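Local coordinates for peroxisomal membrane protein LPX1 (Saccharomyces cerevisiae, PDB 2Y6U) that hydrolyses ester bonds of lipids in peroxisomes, with acyl esterase, lipase and phospholipase A activity, at residues 56-61 / 119-124; 66-71 / 89-94; 147-152 / 274-279. All coordinates share one frame; numbering follows the deposited sequence.

How the contacts relate
All three contacts lie in the alpha/beta-hydrolase fold. Contacts 1 and 2 have centres about 10 Å apart and share the mixed sheet, where strands 51-58 and 84-92 run side by side and parallel. Along the chain contact 2 is nested inside the loop closed by contact 1, and contact 3 follows both. The centre of contact 3 lies about 13 Å from that of contact 1 and about 20 Å from that of contact 2. Leu58 joins contacts 1 and 3 by packing on helix 146-157. That helix begins at the last residues of a GxSxG sequence consistent with a nucleophile elbow, so contact 1 borders the probable elbow, contact 3 involves the helix leaving it, and contact 2 lies nearby.

Contact 1. Residues 56-61 / 119-124; sequences VFLHGS and RDVLKI
Leu58 on strand 51-58 and Val121 on helix 114-125 meet tip to tip. From CB, the Leu58 side chain runs with CG anti to the carbonyl carbon (chi1 -53°), and its two methyls do the touching. CD2 makes the closest approach. It lies 3.6 Å from Val121 CG2 and 4.0 Å from Val121 CG1, close to both branches of the valine. CD1 is 4.1 Å from Val121 CG2, and it also packs on Gly147 and Gln150 of helix 146-157. Two residues earlier, on the same face of the strand, Val56 adds a looser touch, its CG1 4.3 Å from Val121 CG1. Phe57, between them, faces the other side of the sheet. Val121 also reaches Cys154 of helix 146-157, and Val56 packs on Ile92 of the neighbouring strand 84-92. The contact therefore sits where two helices cover one face of the central sheet of an alpha/beta hydrolase. No hydrogen bond crosses it. Three buried, branched aliphatic side chains meet through methyl groups alone, so helix and strand are held here by shape and the hydrophobic effect, without a directional bond.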
# COMPACT_ATOMS: atom_id res chain seq x y z
N VAL A 56 11.04 -4.12 -13.75
CA VAL A 56 10.58 -2.78 -13.48
C VAL A 56 11.79 -1.95 -13.01
O VAL A 56 12.45 -2.34 -12.11
CB VAL A 56 9.51 -2.74 -12.40
CG1 VAL A 56 9.09 -1.28 -12.11
CG2 VAL A 56 8.27 -3.64 -12.84
N PHE A 57 12.12 -0.89 -13.73
CA PHE A 57 13.36 -0.14 -13.43
C PHE A 57 12.98 1.26 -12.91
O PHE A 57 12.16 1.94 -13.51
CB PHE A 57 14.18 0.12 -14.69
CG PHE A 57 14.94 -1.06 -15.20
CD1 PHE A 57 14.34 -1.98 -16.07
CD2 PHE A 57 16.26 -1.27 -14.81
CE1 PHE A 57 15.06 -3.06 -16.55
CE2 PHE A 57 16.98 -2.34 -15.31
CZ PHE A 57 16.36 -3.25 -16.17
N LEU A 58 13.62 1.63 -11.80
CA LEU A 58 13.33 2.84 -11.02
C LEU A 58 14.57 3.72 -10.97
O LEU A 58 15.62 3.34 -10.36
CB LEU A 58 12.83 2.45 -9.61
CG LEU A 58 11.66 1.49 -9.51
CD1 LEU A 58 11.33 1.32 -7.98
CD2 LEU A 58 10.49 1.98 -10.40
N HIS A 59 14.51 4.85 -11.65
CA HIS A 59 15.63 5.75 -11.73
C HIS A 59 16.01 6.44 -10.39
O HIS A 59 15.23 6.51 -9.44
CB HIS A 59 15.35 6.89 -12.76
CG HIS A 59 14.18 7.77 -12.34
ND1 HIS A 59 14.30 8.73 -11.35
CD2 HIS A 59 12.90 7.81 -12.77
CE1 HIS A 59 13.11 9.31 -11.19
NE2 HIS A 59 12.24 8.76 -12.03
N GLY A 60 17.22 6.99 -10.39
CA GLY A 60 17.75 7.69 -9.27
C GLY A 60 17.23 9.14 -9.23
O GLY A 60 16.62 9.66 -10.19
N SER A 61 17.58 9.82 -8.16
CA SER A 61 17.18 11.22 -7.92
C SER A 61 17.77 12.05 -9.05
O SER A 61 18.98 11.93 -9.33
CB SER A 61 17.84 11.66 -6.58
OG SER A 61 17.19 10.99 -5.54
N ARG A 119 4.35 3.93 -3.73
CA ARG A 119 2.95 3.70 -4.04
C ARG A 119 2.59 3.90 -5.56
O ARG A 119 1.72 3.17 -6.10
CB ARG A 119 1.97 4.48 -3.11
CG ARG A 119 1.97 4.02 -1.64
CD ARG A 119 0.85 4.50 -0.66
NE ARG A 119 1.46 5.69 -0.12
CZ ARG A 119 2.12 5.80 0.99
NH1 ARG A 119 2.28 4.89 1.83
NH2 ARG A 119 2.75 6.90 1.19
N ASP A 120 3.20 4.88 -6.19
CA ASP A 120 3.00 5.11 -7.63
C ASP A 120 3.49 3.92 -8.47
O ASP A 120 2.81 3.45 -9.39
CB ASP A 120 3.77 6.37 -8.03
CG ASP A 120 3.16 7.65 -7.40
OD1 ASP A 120 1.96 7.63 -7.02
OD2 ASP A 120 3.92 8.63 -7.26
N VAL A 121 4.66 3.39 -8.07
CA VAL A 121 5.26 2.27 -8.71
C VAL A 121 4.32 1.12 -8.59
O VAL A 121 4.09 0.36 -9.57
CB VAL A 121 6.62 1.94 -8.16
CG1 VAL A 121 7.14 0.57 -8.79
CG2 VAL A 121 7.68 3.11 -8.52
N LEU A 122 3.80 0.87 -7.40
CA LEU A 122 2.90 -0.25 -7.21
C LEU A 122 1.62 -0.11 -8.05
O LEU A 122 1.11 -1.09 -8.58
CB LEU A 122 2.54 -0.44 -5.75
CG LEU A 122 3.76 -0.94 -4.89
CD1 LEU A 122 3.28 -0.90 -3.38
CD2 LEU A 122 4.19 -2.34 -5.30
N LYS A 123 1.07 1.09 -8.07
CA LYS A 123 -0.16 1.34 -8.83
C LYS A 123 0.09 0.92 -10.33
O LYS A 123 -0.71 0.21 -10.90
CB LYS A 123 -0.56 2.83 -8.70
CG LYS A 123 -1.95 3.08 -9.34
CD LYS A 123 -2.31 4.59 -9.10
CE LYS A 123 -3.80 4.98 -9.35
NZ LYS A 123 -3.88 5.06 -10.77
N ILE A 124 1.19 1.37 -10.89
CA ILE A 124 1.58 1.05 -12.28
C ILE A 124 1.82 -0.47 -12.50
O ILE A 124 1.23 -1.11 -13.38
CB ILE A 124 2.77 1.82 -12.69
CG1 ILE A 124 2.46 3.32 -12.83
CG2 ILE A 124 3.35 1.29 -14.11
CD1 ILE A 124 3.77 4.24 -12.96

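Contact 2. Residues 66-71 / 89-94; sequences VVWEYY and VLLIDQ
Trp68 and Leu91 each carry CG anti to the carbonyl carbon, with chi1 of -49° and -62°. Leu91 thereby sends both methyls from strand 84-92 up to the 66-71 segment. The same first torsion in Glu69 brings its CG against Leu91 CD1. Leu91 CD2 lies 3.8 Å from Trp68 CB, and Leu91 CD1 is 4.0 Å from the same CB. The leucine thus meets the root of the tryptophan with both branches, and its CD2 approaches the indole obliquely. Leu91 CD1 also touches Glu69 CG at 4.1 Å, where the aliphatic part of the glutamate crosses the leucine at a slant.

Other side chains also border the indole. Val67 CG2 lies 3.7 Å above one face, toward the rim. Tyr71 CE2 stands at the edge in the plane. In return, Trp68 CE3 sits over the centre of one face of the Tyr71 ring. Phe57 of strand 51-58 also meets the indole. A water links the two segments. It gives a hydrogen bond to Ile92 O at 2.8 Å and accepts a weak one from Trp68 NE1 at 3.2 Å. The one polar atom of the buried indole is thus linked through the water to the carbonyl of Ile92.

Asp93 OD1 accepts a hydrogen bond from Lys65 N, just ahead of the 66-71 segment. The segment 66-71 has helical backbone angles and covers the sheet face to which Leu91 and Phe57 point. It lies in the crossover connection that joins strands 51-58 and 84-92, which are parallel neighbours, as in the central sheet of the alpha/beta-hydrolase fold.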
# COMPACT_ATOMS: atom_id res chain seq x y z
N VAL A 66 14.92 7.42 -18.87
CA VAL A 66 15.74 7.31 -20.06
C VAL A 66 17.09 6.62 -19.80
O VAL A 66 17.70 6.02 -20.73
CB VAL A 66 15.99 8.67 -20.76
CG1 VAL A 66 17.17 9.52 -20.14
CG2 VAL A 66 16.20 8.41 -22.26
N VAL A 67 17.56 6.67 -18.55
CA VAL A 67 18.87 6.11 -18.20
C VAL A 67 18.91 4.59 -18.34
O VAL A 67 20.00 4.00 -18.41
CB VAL A 67 19.33 6.49 -16.77
CG1 VAL A 67 19.40 8.06 -16.65
CG2 VAL A 67 18.47 5.83 -15.66
N TRP A 68 17.73 3.98 -18.45
CA TRP A 68 17.66 2.55 -18.65
C TRP A 68 17.48 2.12 -20.09
O TRP A 68 17.58 0.91 -20.41
CB TRP A 68 16.54 1.97 -17.80
CG TRP A 68 16.52 2.37 -16.39
CD1 TRP A 68 15.62 3.20 -15.80
CD2 TRP A 68 17.44 1.96 -15.35
NE1 TRP A 68 15.87 3.30 -14.46
CE2 TRP A 68 16.96 2.55 -14.14
CE3 TRP A 68 18.56 1.18 -15.31
CZ2 TRP A 68 17.60 2.39 -12.96
CZ3 TRP A 68 19.18 0.97 -14.06
CH2 TRP A 68 18.70 1.58 -12.93
N GLU A 69 17.28 3.06 -21.02
CA GLU A 69 17.13 2.61 -22.39
C GLU A 69 18.29 1.84 -22.98
O GLU A 69 18.07 0.85 -23.70
CB GLU A 69 16.68 3.76 -23.33
CG GLU A 69 15.34 4.29 -22.88
CD GLU A 69 14.83 5.50 -23.81
OE1 GLU A 69 15.52 5.91 -24.75
OE2 GLU A 69 13.79 6.06 -23.49
N TYR A 70 19.52 2.24 -22.68
CA TYR A 70 20.69 1.54 -23.09
C TYR A 70 20.63 0.04 -22.64
O TYR A 70 21.24 -0.82 -23.25
CB TYR A 70 21.91 2.26 -22.48
CG TYR A 70 23.19 1.59 -22.77
CD1 TYR A 70 23.71 0.62 -21.93
CD2 TYR A 70 23.92 1.94 -23.91
CE1 TYR A 70 24.91 -0.01 -22.19
CE2 TYR A 70 25.20 1.34 -24.20
CZ TYR A 70 25.69 0.36 -23.34
OH TYR A 70 26.85 -0.24 -23.69
N TYR A 71 19.98 -0.22 -21.51
CA TYR A 71 19.93 -1.58 -20.99
C TYR A 71 19.06 -2.53 -21.80
O TYR A 71 19.31 -3.77 -21.84
CB TYR A 71 19.36 -1.57 -19.57
CG TYR A 71 20.31 -1.03 -18.49
CD1 TYR A 71 20.91 0.24 -18.60
CD2 TYR A 71 20.55 -1.77 -17.32
CE1 TYR A 71 21.80 0.75 -17.58
CE2 TYR A 71 21.36 -1.27 -16.32
CZ TYR A 71 22.00 -0.03 -16.45
OH TYR A 71 22.83 0.44 -15.43
N VAL A 89 8.92 -4.95 -19.78
CA VAL A 89 9.82 -4.09 -19.03
C VAL A 89 9.14 -2.76 -18.84
O VAL A 89 8.65 -2.17 -19.82
CB VAL A 89 11.18 -3.81 -19.74
CG1 VAL A 89 12.12 -2.94 -18.86
CG2 VAL A 89 11.86 -5.10 -20.11
N LEU A 90 9.08 -2.26 -17.61
CA LEU A 90 8.48 -0.94 -17.33
C LEU A 90 9.54 0.04 -16.91
O LEU A 90 10.29 -0.21 -15.95
CB LEU A 90 7.48 -1.04 -16.20
CG LEU A 90 6.46 -2.17 -16.26
CD1 LEU A 90 5.46 -2.17 -15.07
CD2 LEU A 90 5.64 -2.13 -17.60
N LEU A 91 9.58 1.18 -17.55
CA LEU A 91 10.44 2.21 -17.22
C LEU A 91 9.64 3.43 -16.76
O LEU A 91 8.85 4.01 -17.51
CB LEU A 91 11.31 2.61 -18.42
CG LEU A 91 12.27 1.58 -19.01
CD1 LEU A 91 13.20 2.32 -20.05
CD2 LEU A 91 12.96 0.74 -18.06
N ILE A 92 9.72 3.73 -15.49
CA ILE A 92 8.80 4.67 -14.86
C ILE A 92 9.49 6.02 -14.49
O ILE A 92 10.58 6.04 -13.95
CB ILE A 92 8.22 4.03 -13.57
CG1 ILE A 92 7.39 2.81 -13.92
CG2 ILE A 92 7.35 5.05 -12.70
CD1 ILE A 92 7.01 1.91 -12.65
N ASP A 93 8.82 7.16 -14.76
CA ASP A 93 9.28 8.46 -14.26
C ASP A 93 8.45 8.84 -13.05
O ASP A 93 7.20 8.89 -13.07
CB ASP A 93 9.08 9.57 -15.24
CG ASP A 93 10.16 9.63 -16.30
OD1 ASP A 93 11.31 9.29 -16.04
OD2 ASP A 93 9.82 10.09 -17.41
N GLN A 94 9.14 9.09 -11.95
CA GLN A 94 8.46 9.57 -10.72
C GLN A 94 7.76 10.90 -11.06
O GLN A 94 8.14 11.60 -12.02
CB GLN A 94 9.51 9.80 -9.67
CG GLN A 94 10.16 8.50 -9.15
CD GLN A 94 9.11 7.64 -8.46
OE1 GLN A 94 8.50 8.03 -7.47
NE2 GLN A 94 8.93 6.45 -8.97
O HOH W 1 12.90 4.55 -14.13

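Contact 3. Residues 147-152 / 274-279; sequences GGFQAL and PFLISN
The Phe149 ring carries Leu276 on one face, and the ring of Trp114 meets it edge-to-face. Leu276 CD2 makes a CH-pi contact with the Phe149 ring, 3.8 Å from its centroid and 18° off the normal, so the methyl sits over the ring but displaced toward its rim. This is a helix-helix contact of the alpha/beta-hydrolase fold. It joins helix 146-157, which begins at the last residues of the presumed nucleophile elbow, to helix 273-279.

Phe149 and Leu276 run alongside each other, pointing opposite ways. Phe149 CG is anti to the backbone N (chi1 -180°), which carries the ring outward from the helix so that its far end nears Leu276. Phe149 CZ then lies 3.4 Å from Leu276 CB, and CE2 lies 3.6 Å from the same atom. Leu276 takes the same first torsion. Its CD2 covers the ring and also nears Leu152, while CD1 lies 4.0 Å from Leu152 CB. Leu152 lies nearly perpendicular to Leu276. Replacing Phe149 by an alanine would probably open a gap beside Leu276 and leave its CD2 methyl without the ring face it packs on.

The ring also packs on Ile115 of helix 114-125, and Leu152 turns to Leu165 and Leu167 of strand 164-168. Leu276 therefore rests against a helix that itself lies on the central sheet. On helix 273-279, the second subunit comes close: Phe275 meets Phe282 of the second subunit edge-to-face, and Asn279 OD1 bonds to Asn279 ND2 of that subunit. Within the helix the same Asn279 turns its amide back. Its ND2 stands 3.6 Å above the centre of the Phe275 ring and donates to Phe275 O at 2.8 Å, with a bent N-H...O angle of 135°.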
# COMPACT_ATOMS: atom_id res chain seq x y z
N GLY A 147 15.49 5.11 -6.34
CA GLY A 147 14.79 3.98 -6.90
C GLY A 147 15.06 2.70 -6.13
O GLY A 147 14.21 1.83 -6.03
N GLY A 148 16.23 2.62 -5.54
CA GLY A 148 16.60 1.49 -4.68
C GLY A 148 15.83 1.55 -3.40
O GLY A 148 15.33 0.51 -2.92
N PHE A 149 15.84 2.72 -2.77
CA PHE A 149 14.93 2.91 -1.60
C PHE A 149 13.51 2.42 -2.00
O PHE A 149 12.82 1.73 -1.20
CB PHE A 149 14.93 4.38 -1.19
CG PHE A 149 14.06 4.73 -0.02
CD1 PHE A 149 12.66 4.79 -0.18
CD2 PHE A 149 14.62 5.01 1.22
CE1 PHE A 149 11.85 5.16 0.91
CE2 PHE A 149 13.84 5.38 2.30
CZ PHE A 149 12.44 5.45 2.16
N GLN A 150 13.02 2.91 -3.13
CA GLN A 150 11.64 2.63 -3.56
C GLN A 150 11.36 1.18 -3.87
O GLN A 150 10.31 0.71 -3.53
CB GLN A 150 11.22 3.55 -4.69
CG GLN A 150 11.18 5.00 -4.23
CD GLN A 150 10.88 5.95 -5.37
OE1 GLN A 150 11.44 5.81 -6.46
NE2 GLN A 150 10.06 6.94 -5.11
N ALA A 151 12.37 0.47 -4.36
CA ALA A 151 12.26 -0.99 -4.56
C ALA A 151 11.95 -1.69 -3.24
O ALA A 151 11.10 -2.54 -3.17
CB ALA A 151 13.54 -1.56 -5.21
N LEU A 152 12.76 -1.39 -2.22
CA LEU A 152 12.51 -1.89 -0.87
C LEU A 152 11.13 -1.53 -0.32
O LEU A 152 10.40 -2.39 0.19
CB LEU A 152 13.61 -1.38 0.09
CG LEU A 152 15.00 -1.92 -0.11
CD1 LEU A 152 16.09 -1.05 0.64
CD2 LEU A 152 15.04 -3.42 0.36
N PRO A 274 12.67 6.79 8.23
CA PRO A 274 12.57 5.91 9.41
C PRO A 274 11.61 4.75 9.20
O PRO A 274 11.87 3.64 9.63
CB PRO A 274 12.08 6.85 10.49
CG PRO A 274 12.90 8.17 10.15
CD PRO A 274 12.59 8.20 8.69
N PHE A 275 10.53 5.04 8.50
CA PHE A 275 9.52 4.00 8.20
C PHE A 275 10.11 2.85 7.38
O PHE A 275 9.97 1.69 7.71
CB PHE A 275 8.35 4.62 7.44
CG PHE A 275 7.30 3.56 7.05
CD1 PHE A 275 6.36 3.15 7.95
CD2 PHE A 275 7.38 2.93 5.86
CE1 PHE A 275 5.41 2.17 7.59
CE2 PHE A 275 6.43 1.98 5.50
CZ PHE A 275 5.46 1.61 6.36
N LEU A 276 10.91 3.18 6.37
CA LEU A 276 11.60 2.20 5.54
C LEU A 276 12.64 1.43 6.33
O LEU A 276 12.61 0.18 6.36
CB LEU A 276 12.15 2.79 4.23
CG LEU A 276 12.79 1.56 3.53
CD1 LEU A 276 11.64 0.58 2.99
CD2 LEU A 276 13.94 1.71 2.71
N ILE A 277 13.47 2.14 7.11
CA ILE A 277 14.48 1.59 7.90
C ILE A 277 13.91 0.59 8.86
O ILE A 277 14.50 -0.51 9.05
CB ILE A 277 15.32 2.66 8.62
CG1 ILE A 277 16.08 3.52 7.56
CG2 ILE A 277 16.23 2.11 9.74
CD1 ILE A 277 16.63 4.85 8.14
N SER A 278 12.81 0.95 9.49
CA SER A 278 12.18 0.07 10.48
C SER A 278 11.60 -1.29 9.87
O SER A 278 11.29 -2.25 10.63
CB SER A 278 11.05 0.81 11.13
OG SER A 278 10.52 0.04 12.21
N ASN A 279 11.40 -1.29 8.58
CA ASN A 279 10.74 -2.34 7.84
C ASN A 279 11.58 -3.18 6.92
O ASN A 279 11.09 -4.19 6.33
CB ASN A 279 9.49 -1.79 7.12
CG ASN A 279 8.42 -1.55 8.10
OD1 ASN A 279 8.03 -2.49 8.82
ND2 ASN A 279 8.01 -0.28 8.31